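PDB 3VZ3: succinate-semialdehyde dehydrogenase from Synechococcus, which probably oxidises succinic semialdehyde to succinate, using NADP as its cofactor. Local coordinates for residues T74-T79 with T258-Q263; N152-K157 with G181-L186; Q314-Q319 with E361-P366. The protein carries 1 engineered substitution. One frame throughout, in Å; residues are numbered along the deposited sequence.

In the fold
All three contacts are mainly buried and differ in chemistry. Contact 2 is a core contact within the coenzyme-binding sheet, joining two neighbouring parallel strands by backbone bonds and apolar side chains. Contacts 1 and 3 each set a loop against a helix, at its C-terminal end in contact 1 and along its body in contact 3, with side-chain amides and waters doing much of the joining. Contact 3 also reaches the surface, through Glu361 and Arg318. Contacts 1 and 3 touch, where Gln263 packs on Phe364 and Asn261 on Pro366; their centres lie about 14 Å apart. Contacts 2 and 3 meet the same NADP, one at its 2'-phosphate and the other at its nicotinamide ribose.

Contact 1: residues T74-T79 with T258-Q263; sequences TEMGKT and TMNNGQ
Asn261 points its side chain at Gly77, and Lys78 runs across Asn260. These pairs join the end of helix 65-76 to the loop between helix 246-258 and strand 270-274. In the aldehyde dehydrogenase fold this is a meeting of the coenzyme-binding and catalytic parts. Asn260 lies about 6 Å from the bound 4-oxobutanoic acid, measured from its side chain.

The Asn261 amide is held from several directions. Its CG is opposite the carbonyl carbon (chi1 -49°), which turns ND2 to the other segment. Asn261 ND2 gives a hydrogen bond of 3.0 Å to Gly77 O. The acceptor lies in the amide plane, but the donor stands well above the Gly77 carbonyl plane. Asn261 ND2 also donates to a water at 3.0 Å. The same water lies 2.6 Å from Met76 O. On the other branch, Asn261 OD1 accepts from Gly305 N. A second water takes the N-H of Thr79 at 2.9 Å and gives a weak bond to Asn261 OD1. The amide is therefore fixed in its rotation.

Lys78 and Asn260 meet obliquely. The Lys78 chain bends at chi3, and its CB, CD and CE lie along the Asn260 amide group. Its ammonium forms a salt bridge with Glu86 in helix 80-104. Gly77 has positive phi as the chain leaves the helix. The Met76 thioether folds back, so that Met76 SD faces Lys78 N. Lys78 N gives it a weak hydrogen bond, 3.6 Å long and nearly straight at 162°.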
loop_
_atom_site.group_PDB
_atom_site.type_symbol
_atom_site.label_atom_id
_atom_site.label_comp_id
_atom_site.label_asym_id
_atom_site.label_seq_id
_atom_site.Cartn_x
_atom_site.Cartn_y
_atom_site.Cartn_z
ATOM N N THR A 74 4.769 34.301 -5.251
ATOM C CA THR A 74 3.579 35.150 -5.107
ATOM C C THR A 74 2.491 34.480 -4.264
ATOM O O THR A 74 1.873 35.121 -3.393
ATOM C CB THR A 74 3.008 35.530 -6.490
ATOM O OG1 THR A 74 3.977 36.321 -7.187
ATOM C CG2 THR A 74 1.715 36.346 -6.349
ATOM N N GLU A 75 2.250 33.202 -4.530
ATOM C CA GLU A 75 1.136 32.498 -3.902
ATOM C C GLU A 75 1.447 32.038 -2.495
ATOM O O GLU A 75 0.571 32.074 -1.631
ATOM C CB GLU A 75 0.711 31.294 -4.737
ATOM C CG GLU A 75 0.020 31.700 -6.030
ATOM C CD GLU A 75 -0.930 30.630 -6.538
ATOM O OE1 GLU A 75 -0.476 29.512 -6.820
ATOM O OE2 GLU A 75 -2.137 30.924 -6.671
ATOM N N MET A 76 2.679 31.607 -2.248
ATOM C CA MET A 76 2.945 30.984 -0.951
ATOM C C MET A 76 4.230 31.410 -0.217
ATOM O O MET A 76 4.548 30.851 0.832
ATOM C CB MET A 76 2.813 29.461 -1.039
ATOM C CG MET A 76 3.667 28.797 -2.134
ATOM S SD MET A 76 5.451 28.857 -1.833
ATOM C CE MET A 76 5.584 27.866 -0.353
ATOM N N GLY A 77 4.963 32.374 -0.767
ATOM C CA GLY A 77 5.973 33.085 0.032
ATOM C C GLY A 77 7.392 32.567 0.084
ATOM O O GLY A 77 8.257 33.243 0.656
ATOM N N LYS A 78 7.669 31.404 -0.517
ATOM C CA LYS A 78 9.052 30.901 -0.526
ATOM C C LYS A 78 9.937 31.846 -1.344
ATOM O O LYS A 78 9.455 32.526 -2.263
ATOM C CB LYS A 78 9.144 29.451 -1.037
ATOM C CG LYS A 78 8.889 29.270 -2.533
ATOM C CD LYS A 78 8.809 27.769 -2.902
ATOM C CE LYS A 78 10.166 27.067 -2.825
ATOM N NZ LYS A 78 9.978 25.591 -2.472
ATOM N N THR A 79 11.219 31.926 -0.996
ATOM C CA THR A 79 12.107 32.823 -1.729
ATOM C C THR A 79 12.079 32.467 -3.217
ATOM O O THR A 79 11.975 31.289 -3.576
ATOM C CB THR A 79 13.579 32.771 -1.240
ATOM O OG1 THR A 79 14.126 31.482 -1.502
ATOM C CG2 THR A 79 13.685 33.096 0.271
ATOM N N THR A 258 15.748 26.237 8.121
ATOM C CA THR A 258 15.199 27.514 7.628
ATOM C C THR A 258 14.760 27.522 6.167
ATOM O O THR A 258 14.055 28.446 5.748
ATOM C CB THR A 258 16.148 28.712 7.882
ATOM O OG1 THR A 258 17.358 28.510 7.142
ATOM C CG2 THR A 258 16.463 28.813 9.356
ATOM N N MET A 259 15.148 26.496 5.397
ATOM C CA MET A 259 14.727 26.383 4.000
ATOM C C MET A 259 13.198 26.385 3.889
ATOM O O MET A 259 12.507 25.889 4.774
ATOM C CB MET A 259 15.301 25.120 3.357
ATOM C CG MET A 259 14.719 23.836 3.895
ATOM S SD MET A 259 15.575 22.395 3.213
ATOM C CE MET A 259 14.938 21.102 4.282
ATOM N N ASN A 260 12.682 26.990 2.818
ATOM C CA ASN A 260 11.233 27.064 2.597
ATOM C C ASN A 260 10.544 27.785 3.768
ATOM O O ASN A 260 9.417 27.436 4.164
ATOM C CB ASN A 260 10.640 25.657 2.389
ATOM C CG ASN A 260 9.485 25.657 1.414
ATOM O OD1 ASN A 260 8.404 25.095 1.680
ATOM N ND2 ASN A 260 9.691 26.308 0.282
ATOM N N ASN A 261 11.246 28.778 4.327
ATOM C CA ASN A 261 10.788 29.481 5.527
ATOM C C ASN A 261 10.381 28.524 6.663
ATOM O O ASN A 261 9.455 28.810 7.422
ATOM C CB ASN A 261 9.666 30.467 5.161
ATOM C CG ASN A 261 10.040 31.342 3.971
ATOM O OD1 ASN A 261 11.211 31.715 3.809
ATOM N ND2 ASN A 261 9.057 31.653 3.115
ATOM N N GLY A 262 11.090 27.394 6.765
ATOM C CA GLY A 262 10.820 26.384 7.786
ATOM C C GLY A 262 9.736 25.366 7.459
ATOM O O GLY A 262 9.516 24.407 8.209
ATOM N N GLN A 263 9.075 25.568 6.329
ATOM C CA GLN A 263 7.868 24.818 6.010
ATOM C C GLN A 263 8.213 23.604 5.161
ATOM O O GLN A 263 7.820 23.496 3.995
ATOM C CB GLN A 263 6.855 25.736 5.325
ATOM C CG GLN A 263 6.435 26.938 6.186
ATOM C CD GLN A 263 5.940 28.097 5.340
ATOM O OE1 GLN A 263 6.568 28.484 4.344
ATOM N NE2 GLN A 263 4.809 28.649 5.727
HETATM O O HOH W 1 6.207 30.766 2.831
HETATM O O HOH W 2 11.928 30.066 1.153
#

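Contact 2: residues N152-K157 with G181-L186; sequences NVAVLK and GVFQTL. With NAP (NADP nicotinamide-adenine-dinucleotide phosphate), chain D.
Ala154 and Leu156 pack against Phe183 on one face of a parallel strand pair, 153-157 with 183-185. With helix 163-176 between them, these strands form a beta-alpha-beta unit of the Rossmann-like coenzyme-binding domain. Their axes come within 4.7 Å at an angle of 14°. Four backbone bonds join them. The first is Ala154 N to Val182 O, 2.9 Å, and the last is Leu186 N to Leu156 O, 2.7 Å.

The tight part is the face with Phe183. Phe183 CG is opposite its own backbone N (chi1 -173°), and this brings the ring over beside the neighbouring strand. Phe183 CD2 meets Ala154 CB at 3.9 Å, and CZ meets Leu156 CB at 3.8 Å. Leu156 and Thr185 lie side by side, with Leu156 CD2 next to Thr185 OG1, whose hydrogen bond goes to Ala166 O. Val140 and Ala144 of helix 138-149 and Val169 and Leu173 of helix 163-176 close round the same ring.

The other face, also buried, is looser and holds a water. Val155 and Gln184 run alongside each other, pointing the same way, with helix 25-42 next to Gln184. The water lies 2.8 Å from Ala154 O and close to Gly181 O. Leu186 CD1 reaches back obliquely to Val155 CB.

At the strand end Lys157 leads away from the partner strand. Bends at chi2 and chi4 carry NZ to the phosphate. Lys157 NZ donates to NADP O1X at 2.9 Å, weakly to O2B, and to Ile188 O. O1X belongs to the 2'-phosphate, which NAD lacks, so this charge pairing is consistent with a role for Lys157 in recognising NADP.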
loop_
_atom_site.group_PDB
_atom_site.type_symbol
_atom_site.label_atom_id
_atom_site.label_comp_id
_atom_site.label_asym_id
_atom_site.label_seq_id
_atom_site.Cartn_x
_atom_site.Cartn_y
_atom_site.Cartn_z
ATOM N N ASN A 152 -0.983 5.718 -16.436
ATOM C CA ASN A 152 -2.139 6.236 -15.690
ATOM C C ASN A 152 -2.536 7.628 -16.178
ATOM O O ASN A 152 -1.755 8.311 -16.852
ATOM C CB ASN A 152 -1.840 6.330 -14.190
ATOM C CG ASN A 152 -1.527 4.987 -13.569
ATOM O OD1 ASN A 152 -0.408 4.764 -13.069
ATOM N ND2 ASN A 152 -2.491 4.079 -13.607
ATOM N N VAL A 153 -3.738 8.044 -15.827
ATOM C CA VAL A 153 -4.106 9.463 -15.953
ATOM C C VAL A 153 -4.347 9.977 -14.543
ATOM O O VAL A 153 -4.505 9.178 -13.615
ATOM C CB VAL A 153 -5.340 9.693 -16.857
ATOM C CG1 VAL A 153 -5.093 9.085 -18.235
ATOM C CG2 VAL A 153 -6.631 9.142 -16.219
ATOM N N ALA A 154 -4.356 11.299 -14.362
ATOM C CA ALA A 154 -4.370 11.846 -13.006
ATOM C C ALA A 154 -5.304 13.021 -12.909
ATOM O O ALA A 154 -5.429 13.807 -13.850
ATOM C CB ALA A 154 -2.980 12.283 -12.581
ATOM N N VAL A 155 -5.939 13.139 -11.752
ATOM C CA VAL A 155 -6.664 14.349 -11.398
ATOM C C VAL A 155 -6.023 14.885 -10.121
ATOM O O VAL A 155 -5.720 14.122 -9.197
ATOM C CB VAL A 155 -8.202 14.135 -11.234
ATOM C CG1 VAL A 155 -8.869 13.866 -12.593
ATOM C CG2 VAL A 155 -8.540 13.025 -10.236
ATOM N N LEU A 156 -5.763 16.189 -10.115
ATOM C CA LEU A 156 -5.052 16.837 -9.031
ATOM C C LEU A 156 -5.991 17.746 -8.248
ATOM O O LEU A 156 -6.647 18.621 -8.817
ATOM C CB LEU A 156 -3.891 17.666 -9.590
ATOM C CG LEU A 156 -3.227 18.652 -8.618
ATOM C CD1 LEU A 156 -2.428 17.948 -7.485
ATOM C CD2 LEU A 156 -2.346 19.653 -9.375
ATOM N N LYS A 157 -6.071 17.503 -6.941
ATOM C CA LYS A 157 -6.662 18.487 -6.035
ATOM C C LYS A 157 -5.477 19.123 -5.318
ATOM O O LYS A 157 -4.883 18.514 -4.432
ATOM C CB LYS A 157 -7.649 17.835 -5.045
ATOM C CG LYS A 157 -8.328 18.814 -4.058
ATOM C CD LYS A 157 -7.566 18.964 -2.740
ATOM C CE LYS A 157 -8.311 19.888 -1.757
ATOM N NZ LYS A 157 -8.194 21.315 -2.146
ATOM N N GLY A 181 -7.206 15.399 -20.855
ATOM C CA GLY A 181 -7.807 14.454 -19.924
ATOM C C GLY A 181 -6.776 13.568 -19.242
ATOM O O GLY A 181 -7.106 12.854 -18.313
ATOM N N VAL A 182 -5.526 13.604 -19.718
ATOM C CA VAL A 182 -4.478 12.786 -19.113
ATOM C C VAL A 182 -4.026 13.357 -17.759
ATOM O O VAL A 182 -3.725 12.599 -16.855
ATOM C CB VAL A 182 -3.306 12.559 -20.086
ATOM C CG1 VAL A 182 -2.080 11.963 -19.363
ATOM C CG2 VAL A 182 -3.775 11.603 -21.210
ATOM N N PHE A 183 -4.000 14.688 -17.637
ATOM C CA PHE A 183 -3.713 15.355 -16.365
ATOM C C PHE A 183 -4.647 16.554 -16.249
ATOM O O PHE A 183 -4.634 17.445 -17.109
ATOM C CB PHE A 183 -2.262 15.841 -16.277
ATOM C CG PHE A 183 -1.907 16.382 -14.918
ATOM C CD1 PHE A 183 -2.253 17.686 -14.562
ATOM C CD2 PHE A 183 -1.290 15.563 -13.972
ATOM C CE1 PHE A 183 -1.945 18.188 -13.278
ATOM C CE2 PHE A 183 -0.980 16.061 -12.688
ATOM C CZ PHE A 183 -1.314 17.369 -12.351
ATOM N N GLN A 184 -5.480 16.550 -15.212
ATOM C CA GLN A 184 -6.444 17.634 -15.008
ATOM C C GLN A 184 -6.372 18.168 -13.597
ATOM O O GLN A 184 -6.318 17.402 -12.643
ATOM C CB GLN A 184 -7.864 17.147 -15.259
ATOM C CG GLN A 184 -8.144 16.763 -16.700
ATOM C CD GLN A 184 -9.539 16.208 -16.842
ATOM O OE1 GLN A 184 -9.794 15.042 -16.506
ATOM N NE2 GLN A 184 -10.461 17.046 -17.298
ATOM N N THR A 185 -6.358 19.492 -13.477
ATOM C CA THR A 185 -6.397 20.135 -12.183
ATOM C C THR A 185 -7.849 20.379 -11.802
ATOM O O THR A 185 -8.618 20.924 -12.596
ATOM C CB THR A 185 -5.602 21.462 -12.233
ATOM O OG1 THR A 185 -4.208 21.144 -12.236
ATOM C CG2 THR A 185 -5.897 22.343 -11.034
ATOM N N LEU A 186 -8.203 19.968 -10.586
ATOM C CA LEU A 186 -9.540 20.160 -10.031
ATOM C C LEU A 186 -9.520 21.292 -9.013
ATOM O O LEU A 186 -8.968 21.141 -7.916
ATOM C CB LEU A 186 -9.976 18.874 -9.316
ATOM C CG LEU A 186 -9.961 17.597 -10.133
ATOM C CD1 LEU A 186 -10.514 16.494 -9.226
ATOM C CD2 LEU A 186 -10.812 17.732 -11.406
HETATM P PA NAP D . -2.921 19.980 4.622
HETATM O O1A NAP D . -3.830 20.899 5.357
HETATM O O2A NAP D . -3.022 18.557 5.018
HETATM O O5B NAP D . -3.195 20.169 3.039
HETATM C C5B NAP D . -2.671 19.274 2.077
HETATM C C4B NAP D . -3.765 19.020 1.039
HETATM O O4B NAP D . -4.835 18.291 1.633
HETATM C C3B NAP D . -4.395 20.297 0.498
HETATM O O3B NAP D . -4.685 20.056 -0.862
HETATM C C2B NAP D . -5.670 20.451 1.317
HETATM O O2B NAP D . -6.695 21.144 0.648
HETATM C C1B NAP D . -6.058 18.996 1.486
HETATM N N9A NAP D . -6.916 18.661 2.640
HETATM C C8A NAP D . -6.973 19.223 3.895
HETATM N N7A NAP D . -7.908 18.540 4.619
HETATM C C5A NAP D . -8.430 17.558 3.839
HETATM C C6A NAP D . -9.396 16.575 4.055
HETATM N N6A NAP D . -10.012 16.476 5.234
HETATM N N1A NAP D . -9.715 15.698 3.032
HETATM C C2A NAP D . -9.083 15.782 1.799
HETATM N N3A NAP D . -8.126 16.760 1.590
HETATM C C4A NAP D . -7.809 17.625 2.596
HETATM O O3 NAP D . -1.372 20.392 4.772
HETATM P PN NAP D . -0.654 21.722 5.322
HETATM O O1N NAP D . -1.444 22.902 4.906
HETATM O O2N NAP D . -0.365 21.525 6.770
HETATM O O5D NAP D . 0.706 21.595 4.461
HETATM C C5D NAP D . 1.921 21.249 5.099
HETATM C C4D NAP D . 2.008 19.771 5.461
HETATM O O4D NAP D . 2.478 19.041 4.354
HETATM C C3D NAP D . 3.017 19.497 6.571
HETATM O O3D NAP D . 2.411 19.418 7.841
HETATM C C2D NAP D . 3.594 18.152 6.221
HETATM O O2D NAP D . 2.898 17.239 7.030
HETATM C C1D NAP D . 3.161 17.880 4.795
HETATM N N1N NAP D . 4.215 17.508 3.825
HETATM C C2N NAP D . 4.718 16.226 3.742
HETATM C C3N NAP D . 5.703 15.925 2.792
HETATM C C7N NAP D . 6.261 14.542 2.572
HETATM O O7N NAP D . 6.866 14.260 1.322
HETATM N N7N NAP D . 6.193 13.617 3.531
HETATM C C4N NAP D . 6.137 16.920 1.929
HETATM C C5N NAP D . 5.596 18.199 2.001
HETATM C C6N NAP D . 4.628 18.481 2.952
HETATM P P2B NAP D . -7.150 22.641 1.074
HETATM O O1X NAP D . -8.318 23.002 0.188
HETATM O O2X NAP D . -5.992 23.584 0.881
HETATM O O3X NAP D . -7.532 22.596 2.548
HETATM O O HOH W 3 -7.487 13.547 -15.770
#

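Contact 3: residues Q314-Q319 with E361-P366; sequences QDISRQ and EELFAP. With NAP (NADP nicotinamide-adenine-dinucleotide phosphate), chain D.
Gln319 reaches from helix 310-326 and holds the loop 361-366 with one amide nitrogen. Gln319 NE2 donates to Glu361 OE1 at 2.9 Å, almost straight at 177°. The carboxylate oxygen lies in the amide plane and is met on its anti side. The two flat groups are turned 49° apart. Gln319 NE2 also donates to Glu362 O at 3.3 Å, from above that carbonyl plane. Both hydrogens of the amide are thus used on the loop.

The other branch works through water. A water 2.7 Å from Gln319 OE1 accepts the N-H of Phe364 at 2.8 Å and also lies close to Glu362 O. Toward the solvent side, another water links Arg318 NH2 with Glu361 OE1. Arg318 NH1 also makes a salt bridge to Asp315 OD1, one turn back on the helix.

Phe364 is the centre of an inverse gamma turn. The loop is the Glu-Leu-Phe segment that in aldehyde dehydrogenases lies by the nicotinamide ribose. Glu362 turns away from the helix, and its OE1 accepts a hydrogen bond of 3.0 Å from O3D of NADP. Glu362 OE2 has a salt bridge to Lys269. The Phe364 ring lays one face against the ribose, with NADP C3D over it and Phe364 CE2 3.4 Å from NADP C5D.

Apolar packing lies further along the loop. Ile316 CG1 is opposite the backbone N (chi1 -173°) and rests on Ala365 CB at 3.6 Å. Ile316 CD1 meets Leu363 CD2 at 3.9 Å, the two side chains crossing at about a right angle. Leu363 CD2 also slides past the amide of Gln319, and Val367 touches Ile316.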
loop_
_atom_site.group_PDB
_atom_site.type_symbol
_atom_site.label_atom_id
_atom_site.label_comp_id
_atom_site.label_asym_id
_atom_site.label_seq_id
_atom_site.Cartn_x
_atom_site.Cartn_y
_atom_site.Cartn_z
ATOM N N GLN A 314 -0.515 31.792 12.912
ATOM C CA GLN A 314 -1.214 31.716 14.193
ATOM C C GLN A 314 -0.839 30.449 14.946
ATOM O O GLN A 314 -0.693 30.471 16.183
ATOM C CB GLN A 314 -2.729 31.769 13.978
ATOM C CG GLN A 314 -3.267 33.144 13.644
ATOM C CD GLN A 314 -4.685 33.074 13.074
ATOM O OE1 GLN A 314 -5.205 31.987 12.798
ATOM N NE2 GLN A 314 -5.306 34.230 12.889
ATOM N N ASP A 315 -0.697 29.359 14.187
ATOM C CA ASP A 315 -0.295 28.054 14.726
ATOM C C ASP A 315 1.045 28.128 15.439
ATOM O O ASP A 315 1.134 27.781 16.604
ATOM C CB ASP A 315 -0.236 26.988 13.639
ATOM C CG ASP A 315 -1.614 26.484 13.239
ATOM O OD1 ASP A 315 -2.593 26.746 13.976
ATOM O OD2 ASP A 315 -1.716 25.820 12.186
ATOM N N ILE A 316 2.084 28.583 14.744
ATOM C CA ILE A 316 3.407 28.595 15.360
ATOM C C ILE A 316 3.453 29.569 16.535
ATOM O O ILE A 316 4.065 29.284 17.580
ATOM C CB ILE A 316 4.556 28.858 14.333
ATOM C CG1 ILE A 316 5.915 28.678 15.020
ATOM C CG2 ILE A 316 4.451 30.231 13.683
ATOM C CD1 ILE A 316 6.197 27.231 15.441
ATOM N N SER A 317 2.768 30.699 16.375
ATOM C CA SER A 317 2.768 31.727 17.417
ATOM C C SER A 317 2.230 31.131 18.705
ATOM O O SER A 317 2.786 31.356 19.781
ATOM C CB SER A 317 1.928 32.929 16.980
ATOM O OG SER A 317 2.564 33.590 15.902
ATOM N N ARG A 318 1.163 30.346 18.565
ATOM C CA ARG A 318 0.468 29.736 19.703
ATOM C C ARG A 318 1.350 28.664 20.333
ATOM O O ARG A 318 1.498 28.613 21.561
ATOM C CB ARG A 318 -0.857 29.118 19.237
ATOM C CG ARG A 318 -1.699 28.531 20.367
ATOM C CD ARG A 318 -2.820 27.630 19.841
ATOM N NE ARG A 318 -2.274 26.445 19.180
ATOM C CZ ARG A 318 -2.346 26.202 17.871
ATOM N NH1 ARG A 318 -2.974 27.045 17.054
ATOM N NH2 ARG A 318 -1.800 25.102 17.375
ATOM N N GLN A 319 1.938 27.822 19.477
ATOM C CA GLN A 319 2.799 26.709 19.904
ATOM C C GLN A 319 3.989 27.217 20.714
ATOM O O GLN A 319 4.274 26.724 21.817
ATOM C CB GLN A 319 3.306 25.928 18.690
ATOM C CG GLN A 319 2.296 24.987 18.033
ATOM C CD GLN A 319 2.851 24.432 16.723
ATOM O OE1 GLN A 319 3.462 25.162 15.934
ATOM N NE2 GLN A 319 2.668 23.129 16.501
ATOM N N GLU A 361 4.916 17.933 18.752
ATOM C CA GLU A 361 4.255 18.656 17.658
ATOM C C GLU A 361 5.237 19.007 16.543
ATOM O O GLU A 361 6.445 19.117 16.784
ATOM C CB GLU A 361 3.548 19.926 18.178
ATOM C CG GLU A 361 2.469 19.665 19.269
ATOM C CD GLU A 361 1.422 20.786 19.411
ATOM O OE1 GLU A 361 1.246 21.592 18.470
ATOM O OE2 GLU A 361 0.755 20.849 20.477
ATOM N N GLU A 362 4.715 19.165 15.328
ATOM C CA GLU A 362 5.517 19.609 14.183
ATOM C C GLU A 362 5.550 21.130 14.132
ATOM O O GLU A 362 4.492 21.771 14.127
ATOM C CB GLU A 362 4.962 19.076 12.871
ATOM C CG GLU A 362 5.741 19.550 11.651
ATOM C CD GLU A 362 5.290 18.907 10.345
ATOM O OE1 GLU A 362 4.076 18.603 10.219
ATOM O OE2 GLU A 362 6.144 18.711 9.451
ATOM N N LEU A 363 6.759 21.692 14.108
ATOM C CA LEU A 363 6.939 23.146 14.018
ATOM C C LEU A 363 7.183 23.545 12.565
ATOM O O LEU A 363 8.294 23.439 12.061
ATOM C CB LEU A 363 8.074 23.613 14.942
ATOM C CG LEU A 363 7.900 23.319 16.449
ATOM C CD1 LEU A 363 8.925 24.100 17.261
ATOM C CD2 LEU A 363 6.487 23.638 16.958
ATOM N N PHE A 364 6.130 24.009 11.905
ATOM C CA PHE A 364 6.170 24.322 10.474
ATOM C C PHE A 364 6.457 25.819 10.278
ATOM O O PHE A 364 5.592 26.603 9.859
ATOM C CB PHE A 364 4.842 23.902 9.822
ATOM C CG PHE A 364 4.998 23.262 8.485
ATOM C CD1 PHE A 364 5.765 22.108 8.338
ATOM C CD2 PHE A 364 4.366 23.800 7.365
ATOM C CE1 PHE A 364 5.902 21.489 7.083
ATOM C CE2 PHE A 364 4.495 23.205 6.116
ATOM C CZ PHE A 364 5.258 22.050 5.962
ATOM N N ALA A 365 7.695 26.183 10.596
ATOM C CA ALA A 365 8.178 27.557 10.664
ATOM C C ALA A 365 9.636 27.452 11.107
ATOM O O ALA A 365 10.072 26.378 11.533
ATOM C CB ALA A 365 7.347 28.376 11.690
ATOM N N PRO A 366 10.410 28.545 10.984
ATOM C CA PRO A 366 11.850 28.457 11.237
ATOM C C PRO A 366 12.201 28.480 12.733
ATOM O O PRO A 366 12.883 29.406 13.219
ATOM C CB PRO A 366 12.391 29.679 10.490
ATOM C CG PRO A 366 11.311 30.697 10.651
ATOM C CD PRO A 366 10.016 29.892 10.528
HETATM P PA NAP D . -2.921 19.980 4.622
HETATM O O1A NAP D . -3.830 20.899 5.357
HETATM O O2A NAP D . -3.022 18.557 5.018
HETATM O O5B NAP D . -3.195 20.169 3.039
HETATM C C5B NAP D . -2.671 19.274 2.077
HETATM C C4B NAP D . -3.765 19.020 1.039
HETATM O O4B NAP D . -4.835 18.291 1.633
HETATM C C3B NAP D . -4.395 20.297 0.498
HETATM O O3B NAP D . -4.685 20.056 -0.862
HETATM C C2B NAP D . -5.670 20.451 1.317
HETATM O O2B NAP D . -6.695 21.144 0.648
HETATM C C1B NAP D . -6.058 18.996 1.486
HETATM N N9A NAP D . -6.916 18.661 2.640
HETATM C C8A NAP D . -6.973 19.223 3.895
HETATM N N7A NAP D . -7.908 18.540 4.619
HETATM C C5A NAP D . -8.430 17.558 3.839
HETATM C C6A NAP D . -9.396 16.575 4.055
HETATM N N6A NAP D . -10.012 16.476 5.234
HETATM N N1A NAP D . -9.715 15.698 3.032
HETATM C C2A NAP D . -9.083 15.782 1.799
HETATM N N3A NAP D . -8.126 16.760 1.590
HETATM C C4A NAP D . -7.809 17.625 2.596
HETATM O O3 NAP D . -1.372 20.392 4.772
HETATM P PN NAP D . -0.654 21.722 5.322
HETATM O O1N NAP D . -1.444 22.902 4.906
HETATM O O2N NAP D . -0.365 21.525 6.770
HETATM O O5D NAP D . 0.706 21.595 4.461
HETATM C C5D NAP D . 1.921 21.249 5.099
HETATM C C4D NAP D . 2.008 19.771 5.461
HETATM O O4D NAP D . 2.478 19.041 4.354
HETATM C C3D NAP D . 3.017 19.497 6.571
HETATM O O3D NAP D . 2.411 19.418 7.841
HETATM C C2D NAP D . 3.594 18.152 6.221
HETATM O O2D NAP D . 2.898 17.239 7.030
HETATM C C1D NAP D . 3.161 17.880 4.795
HETATM N N1N NAP D . 4.215 17.508 3.825
HETATM C C2N NAP D . 4.718 16.226 3.742
HETATM C C3N NAP D . 5.703 15.925 2.792
HETATM C C7N NAP D . 6.261 14.542 2.572
HETATM O O7N NAP D . 6.866 14.260 1.322
HETATM N N7N NAP D . 6.193 13.617 3.531
HETATM C C4N NAP D . 6.137 16.920 1.929
HETATM C C5N NAP D . 5.596 18.199 2.001
HETATM C C6N NAP D . 4.628 18.481 2.952
HETATM P P2B NAP D . -7.150 22.641 1.074
HETATM O O1X NAP D . -8.318 23.002 0.188
HETATM O O2X NAP D . -5.992 23.584 0.881
HETATM O O3X NAP D . -7.532 22.596 2.548
HETATM O O HOH W 4 -1.653 22.378 18.985
HETATM O O HOH W 5 3.789 24.817 13.245
#